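Long-range contacts in cytolethal distending toxin protein B (Haemophilus ducreyi, PDB 1SR4), which probably acts as the DNase I-like nuclease subunit of a three-part bacterial genotoxin, cutting host-cell DNA and so disturbing the cell cycle: residues B[7-12]-B[39-44]; B[82-87]-B[97-102]. All coordinates share one frame; numbering follows the deposited sequence.

Contact 1: residues B[7-12]-B[39-44]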
loop_
_atom_site.group_PDB
_atom_site.type_symbol
_atom_site.label_atom_id
_atom_site.label_comp_id
_atom_site.label_asym_id
_atom_site.label_seq_id
_atom_site.Cartn_x
_atom_site.Cartn_y
_atom_site.Cartn_z
ATOM N N VAL B 7 -6.809 7.009 -9.732
ATOM C CA VAL B 7 -7.684 5.954 -9.236
ATOM C C VAL B 7 -6.832 4.752 -8.864
ATOM O O VAL B 7 -5.829 4.500 -9.514
ATOM C CB VAL B 7 -8.694 5.538 -10.328
ATOM C CG1 VAL B 7 -9.608 4.392 -9.808
ATOM C CG2 VAL B 7 -9.531 6.760 -10.749
ATOM N N ALA B 8 -7.210 4.039 -7.804
ATOM C CA ALA B 8 -6.452 2.858 -7.385
ATOM C C ALA B 8 -7.398 1.815 -6.843
ATOM O O ALA B 8 -8.563 2.092 -6.553
ATOM C CB ALA B 8 -5.406 3.219 -6.298
ATOM N N THR B 9 -6.878 0.613 -6.689
ATOM C CA THR B 9 -7.668 -0.485 -6.163
ATOM C C THR B 9 -6.739 -1.376 -5.353
ATOM O O THR B 9 -5.543 -1.472 -5.647
ATOM C CB THR B 9 -8.284 -1.335 -7.314
ATOM O OG1 THR B 9 -9.130 -2.358 -6.772
ATOM C CG2 THR B 9 -7.164 -2.014 -8.134
ATOM N N TRP B 10 -7.293 -2.008 -4.323
ATOM C CA TRP B 10 -6.549 -2.936 -3.496
ATOM C C TRP B 10 -7.530 -3.894 -2.833
ATOM O O TRP B 10 -8.548 -3.466 -2.300
ATOM C CB TRP B 10 -5.738 -2.222 -2.405
ATOM C CG TRP B 10 -4.844 -3.178 -1.646
ATOM C CD1 TRP B 10 -4.034 -4.149 -2.187
ATOM C CD2 TRP B 10 -4.680 -3.272 -0.212
ATOM N NE1 TRP B 10 -3.382 -4.835 -1.180
ATOM C CE2 TRP B 10 -3.763 -4.324 0.036
ATOM C CE3 TRP B 10 -5.214 -2.572 0.877
ATOM C CZ2 TRP B 10 -3.374 -4.695 1.338
ATOM C CZ3 TRP B 10 -4.821 -2.938 2.176
ATOM C CH2 TRP B 10 -3.912 -3.991 2.390
ATOM N N ASN B 11 -7.233 -5.191 -2.905
ATOM C CA ASN B 11 -8.066 -6.180 -2.247
ATOM C C ASN B 11 -7.341 -6.332 -0.913
ATOM O O ASN B 11 -6.229 -6.851 -0.850
ATOM C CB ASN B 11 -8.077 -7.524 -2.998
ATOM C CG ASN B 11 -8.975 -8.543 -2.320
ATOM O OD1 ASN B 11 -9.133 -8.524 -1.092
ATOM N ND2 ASN B 11 -9.556 -9.436 -3.095
ATOM N N LEU B 12 -7.978 -5.847 0.139
ATOM C CA LEU B 12 -7.433 -5.854 1.484
ATOM C C LEU B 12 -7.407 -7.219 2.178
ATOM O O LEU B 12 -6.627 -7.417 3.110
ATOM C CB LEU B 12 -8.227 -4.829 2.320
ATOM C CG LEU B 12 -7.829 -4.433 3.751
ATOM C CD1 LEU B 12 -8.091 -2.927 3.948
ATOM C CD2 LEU B 12 -8.641 -5.268 4.787
ATOM N N ILE B 39 -9.338 8.450 -5.572
ATOM C CA ILE B 39 -10.377 7.448 -5.409
ATOM C C ILE B 39 -9.702 6.098 -5.301
ATOM O O ILE B 39 -8.910 5.729 -6.157
ATOM C CB ILE B 39 -11.333 7.427 -6.635
ATOM C CG1 ILE B 39 -12.050 8.781 -6.753
ATOM C CG2 ILE B 39 -12.340 6.282 -6.486
ATOM C CD1 ILE B 39 -12.767 8.990 -8.047
ATOM N N LEU B 40 -10.021 5.367 -4.241
ATOM C CA LEU B 40 -9.457 4.051 -4.022
ATOM C C LEU B 40 -10.563 3.014 -3.835
ATOM O O LEU B 40 -11.407 3.173 -2.957
ATOM C CB LEU B 40 -8.599 4.070 -2.759
ATOM C CG LEU B 40 -8.168 2.706 -2.209
ATOM C CD1 LEU B 40 -7.169 2.050 -3.164
ATOM C CD2 LEU B 40 -7.543 2.904 -0.812
ATOM N N MET B 41 -10.573 1.964 -4.648
ATOM C CA MET B 41 -11.579 0.918 -4.468
ATOM C C MET B 41 -10.976 -0.176 -3.594
ATOM O O MET B 41 -9.800 -0.535 -3.749
ATOM C CB MET B 41 -12.052 0.305 -5.804
ATOM C CG MET B 41 -11.349 0.749 -7.084
ATOM S SD MET B 41 -11.675 2.434 -7.660
ATOM C CE MET B 41 -13.416 2.599 -7.048
ATOM N N VAL B 42 -11.776 -0.692 -2.660
ATOM C CA VAL B 42 -11.314 -1.739 -1.756
ATOM C C VAL B 42 -12.236 -2.959 -1.809
ATOM O O VAL B 42 -13.459 -2.820 -1.848
ATOM C CB VAL B 42 -11.280 -1.236 -0.290
ATOM C CG1 VAL B 42 -10.597 -2.276 0.603
ATOM C CG2 VAL B 42 -10.521 0.103 -0.196
ATOM N N GLN B 43 -11.654 -4.156 -1.828
ATOM C CA GLN B 43 -12.456 -5.376 -1.819
ATOM C C GLN B 43 -12.082 -6.091 -0.523
ATOM O O GLN B 43 -11.023 -5.833 0.032
ATOM C CB GLN B 43 -12.150 -6.252 -3.031
ATOM C CG GLN B 43 -12.373 -5.585 -4.381
ATOM C CD GLN B 43 -11.202 -4.711 -4.794
ATOM O OE1 GLN B 43 -10.055 -5.137 -4.725
ATOM N NE2 GLN B 43 -11.486 -3.486 -5.231
ATOM N N GLU B 44 -12.953 -6.962 -0.031
ATOM C CA GLU B 44 -12.702 -7.683 1.215
ATOM C C GLU B 44 -12.294 -6.673 2.288
ATOM O O GLU B 44 -11.328 -6.861 3.039
ATOM C CB GLU B 44 -11.615 -8.743 0.999
ATOM C CG GLU B 44 -12.042 -9.837 0.002
ATOM C CD GLU B 44 -11.071 -10.989 -0.060
ATOM O OE1 GLU B 44 -10.685 -11.493 1.025
ATOM O OE2 GLU B 44 -10.699 -11.388 -1.187
#
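A parallel beta-alpha-beta unit, strand 7-11, helix 20-31 and strand 39-43, brings Ala-8 and Trp-10 against the backbone of Ile-39, Met-41 and Gln-43. Ala-8 uses both of its polar backbone atoms: its N donates to Ile-39 O at 2.9 Å, and Met-41 N donates to Ala-8 O at 2.8 Å. Trp-10 repeats the pattern two residues on, its N donating to Met-41 O and its O accepting from Gln-43 N in a longer bond (3.2 Å), and Leu-12 N extends the ladder onto Gln-43 O. Ala-8 CB rests on Leu-40 CD1 at 3.8 Å, and Leu-40 in turn packs on Val-27 of helix 20-31, the connection of this crossover in the DNase I-like fold. On the other face Met-41 bends its chain, from a first torsion close to eclipsed (chi1 6°), to bring SD within 3.6 Å of Val-7 CG1. Val-175 of the second sheet packs against both side chains. The indole of Trp-10 swings away from strand 39-43 and donates through NE1 to His-252 O.

At the C-terminal ends of the strands the contact turns polar. Asn-11 ND2 gives a hydrogen bond to Glu-44 OE2 (3.0 Å), leaving nearly in its own amide plane but arriving from above the carboxylate, the two groups being turned 78° apart. ND2 also binds Asp-177 OD2, while OD1 accepts from Gln-13 N, which fixes which way round the amide sits. An asparagine and a glutamate at these strand ends are consistent with the active-site pair of DNase I-like relatives, where the glutamate helps hold a magnesium ion.

Contact 2: residues B[82-87]-B[97-102]; sequences VYIYYS and NLAIVS
Val-82 and Val-101 make the closest apolar contact of this antiparallel beta hairpin, strands 81-87 and 98-102, which forms part of the larger sheet of the DNase I-like sandwich. Their branches cross at a slant, Val-82 CG2 reaching 3.6 Å from Val-101 CG1. Further along the same face Ile-84 lies beside Val-101 and points the same way, with CG1 4.1 Å from CG2 of the valine, while its other branch approaches Ala-99 CB. Six hydrogen bonds join the two backbones. Tyr-85 and Ile-100 form a hydrogen-bonded pair whose shorter link, Tyr-85 N to Ile-100 O, is 2.7 Å long and almost straight (171°); Tyr-83 with Ser-102 and Ser-87 with Leu-98 complete three such pairs. Between the last two of these pairs along strand 81-87, Ala-99 CA comes to 3.1 Å from Tyr-85 O, a CA-H...O contact.

The opposite face is looser across the hairpin itself. Tyr-85 CB and Ile-100 CB stand 4.4 Å apart, and both residues pack instead on Ile-127 of the second sheet. Tyr-85 OH is held by Glu-68 and Ala-106 N. The solvent side begins at Tyr-83: partly exposed, it carries its ring away from strand 98-102, turning just an edge, in plane, to Ser-102 O.

At the end near the connecting loop, Tyr-86 CG lies opposite the backbone N and beside the carbonyl carbon (chi1 179°), which sends the far end of the ring toward Asn-97, ring and amide planes 80° apart. Tyr-86 OH and Asn-97 ND2 come within 3.4 Å at an angle too poor for a bond between them; both donate to the same acceptor, Gly-46 O, and ND2 also bonds Asn-94 OD1.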
loop_
_atom_site.group_PDB
_atom_site.type_symbol
_atom_site.label_atom_id
_atom_site.label_comp_id
_atom_site.label_asym_id
_atom_site.label_seq_id
_atom_site.Cartn_x
_atom_site.Cartn_y
_atom_site.Cartn_z
ATOM N N VAL B 82 -11.328 12.138 4.156
ATOM C CA VAL B 82 -11.778 11.423 2.971
ATOM C C VAL B 82 -13.147 10.848 3.301
ATOM O O VAL B 82 -13.491 10.662 4.476
ATOM C CB VAL B 82 -10.856 10.245 2.551
ATOM C CG1 VAL B 82 -9.513 10.795 2.034
ATOM C CG2 VAL B 82 -10.667 9.269 3.711
ATOM N N TYR B 83 -13.937 10.595 2.265
ATOM C CA TYR B 83 -15.240 9.986 2.441
ATOM C C TYR B 83 -15.050 8.500 2.159
ATOM O O TYR B 83 -14.166 8.122 1.382
ATOM C CB TYR B 83 -16.233 10.535 1.410
ATOM C CG TYR B 83 -16.679 11.945 1.661
ATOM C CD1 TYR B 83 -17.737 12.222 2.537
ATOM C CD2 TYR B 83 -16.048 13.013 1.024
ATOM C CE1 TYR B 83 -18.154 13.530 2.764
ATOM C CE2 TYR B 83 -16.455 14.332 1.249
ATOM C CZ TYR B 83 -17.500 14.583 2.115
ATOM O OH TYR B 83 -17.868 15.889 2.355
ATOM N N ILE B 84 -15.850 7.656 2.797
ATOM C CA ILE B 84 -15.794 6.233 2.489
ATOM C C ILE B 84 -17.221 5.775 2.214
ATOM O O ILE B 84 -18.102 5.999 3.042
ATOM C CB ILE B 84 -15.271 5.333 3.646
ATOM C CG1 ILE B 84 -13.872 5.773 4.108
ATOM C CG2 ILE B 84 -15.215 3.863 3.139
ATOM C CD1 ILE B 84 -13.325 4.974 5.330
ATOM N N TYR B 85 -17.448 5.150 1.057
ATOM C CA TYR B 85 -18.772 4.612 0.704
ATOM C C TYR B 85 -18.598 3.111 0.924
ATOM O O TYR B 85 -17.784 2.452 0.277
ATOM C CB TYR B 85 -19.112 4.982 -0.727
ATOM C CG TYR B 85 -19.296 6.473 -0.832
ATOM C CD1 TYR B 85 -20.498 7.069 -0.435
ATOM C CD2 TYR B 85 -18.227 7.304 -1.179
ATOM C CE1 TYR B 85 -20.629 8.458 -0.367
ATOM C CE2 TYR B 85 -18.348 8.698 -1.117
ATOM C CZ TYR B 85 -19.555 9.267 -0.702
ATOM O OH TYR B 85 -19.667 10.648 -0.566
ATOM N N TYR B 86 -19.362 2.597 1.874
ATOM C CA TYR B 86 -19.236 1.221 2.342
ATOM C C TYR B 86 -20.461 0.339 2.096
ATOM O O TYR B 86 -21.581 0.696 2.459
ATOM C CB TYR B 86 -18.922 1.330 3.839
ATOM C CG TYR B 86 -18.760 0.061 4.644
ATOM C CD1 TYR B 86 -17.787 -0.886 4.318
ATOM C CD2 TYR B 86 -19.489 -0.119 5.825
ATOM C CE1 TYR B 86 -17.530 -1.978 5.154
ATOM C CE2 TYR B 86 -19.239 -1.212 6.674
ATOM C CZ TYR B 86 -18.254 -2.133 6.331
ATOM O OH TYR B 86 -17.988 -3.194 7.177
ATOM N N SER B 87 -20.235 -0.809 1.478
ATOM C CA SER B 87 -21.306 -1.750 1.205
ATOM C C SER B 87 -20.979 -3.009 2.002
ATOM O O SER B 87 -20.125 -3.800 1.610
ATOM C CB SER B 87 -21.369 -2.052 -0.288
ATOM O OG SER B 87 -22.313 -3.077 -0.535
ATOM N N ASN B 97 -16.619 -7.432 2.132
ATOM C CA ASN B 97 -17.331 -6.170 1.942
ATOM C C ASN B 97 -16.637 -5.266 0.915
ATOM O O ASN B 97 -15.431 -5.392 0.683
ATOM C CB ASN B 97 -17.424 -5.423 3.282
ATOM C CG ASN B 97 -18.153 -6.229 4.346
ATOM O OD1 ASN B 97 -19.167 -6.850 4.061
ATOM N ND2 ASN B 97 -17.637 -6.221 5.575
ATOM N N LEU B 98 -17.396 -4.354 0.308
ATOM C CA LEU B 98 -16.827 -3.439 -0.681
ATOM C C LEU B 98 -16.832 -2.020 -0.134
ATOM O O LEU B 98 -17.726 -1.635 0.632
ATOM C CB LEU B 98 -17.636 -3.466 -1.986
ATOM C CG LEU B 98 -17.643 -4.776 -2.787
ATOM C CD1 LEU B 98 -18.672 -4.686 -3.910
ATOM C CD2 LEU B 98 -16.253 -5.053 -3.340
ATOM N N ALA B 99 -15.839 -1.237 -0.541
ATOM C CA ALA B 99 -15.736 0.147 -0.102
ATOM C C ALA B 99 -15.077 0.988 -1.176
ATOM O O ALA B 99 -14.329 0.477 -2.025
ATOM C CB ALA B 99 -14.909 0.236 1.179
ATOM N N ILE B 100 -15.374 2.284 -1.138
ATOM C CA ILE B 100 -14.751 3.219 -2.048
ATOM C C ILE B 100 -14.376 4.415 -1.196
ATOM O O ILE B 100 -15.231 4.982 -0.514
ATOM C CB ILE B 100 -15.680 3.722 -3.174
ATOM C CG1 ILE B 100 -16.073 2.579 -4.105
ATOM C CG2 ILE B 100 -14.919 4.779 -4.023
ATOM C CD1 ILE B 100 -17.090 2.992 -5.172
ATOM N N VAL B 101 -13.095 4.776 -1.216
ATOM C CA VAL B 101 -12.618 5.942 -0.470
ATOM C C VAL B 101 -12.430 7.036 -1.511
ATOM O O VAL B 101 -11.795 6.812 -2.535
ATOM C CB VAL B 101 -11.245 5.699 0.207
ATOM C CG1 VAL B 101 -10.834 6.961 1.003
ATOM C CG2 VAL B 101 -11.312 4.475 1.118
ATOM N N SER B 102 -12.970 8.217 -1.234
ATOM C CA SER B 102 -12.878 9.331 -2.156
ATOM C C SER B 102 -12.591 10.638 -1.421
ATOM O O SER B 102 -13.133 10.891 -0.337
ATOM C CB SER B 102 -14.208 9.456 -2.911
ATOM O OG SER B 102 -14.148 10.475 -3.888
#

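Contact 1 closes before contact 2 opens along the chain, yet the two end up side by side in one mixed sheet, their centres about 9 Å apart. Across that sheet the strands run 81-87, 98-102, 39-43, 7-11, so the hairpin is laid against the beta-alpha-beta unit along the 98-102/39-43 seam. That seam is antiparallel and probably hydrogen-bonded, Leu-40 N lying 2.9 Å from Val-101 O and Val-42 N 2.9 Å from Ala-99 O. Ile-39 and Ile-100 pack together on the face turned to the second sheet. Local hairpin and crossover thus make one continuous platform, in which contact 1 carries the probable active-site end.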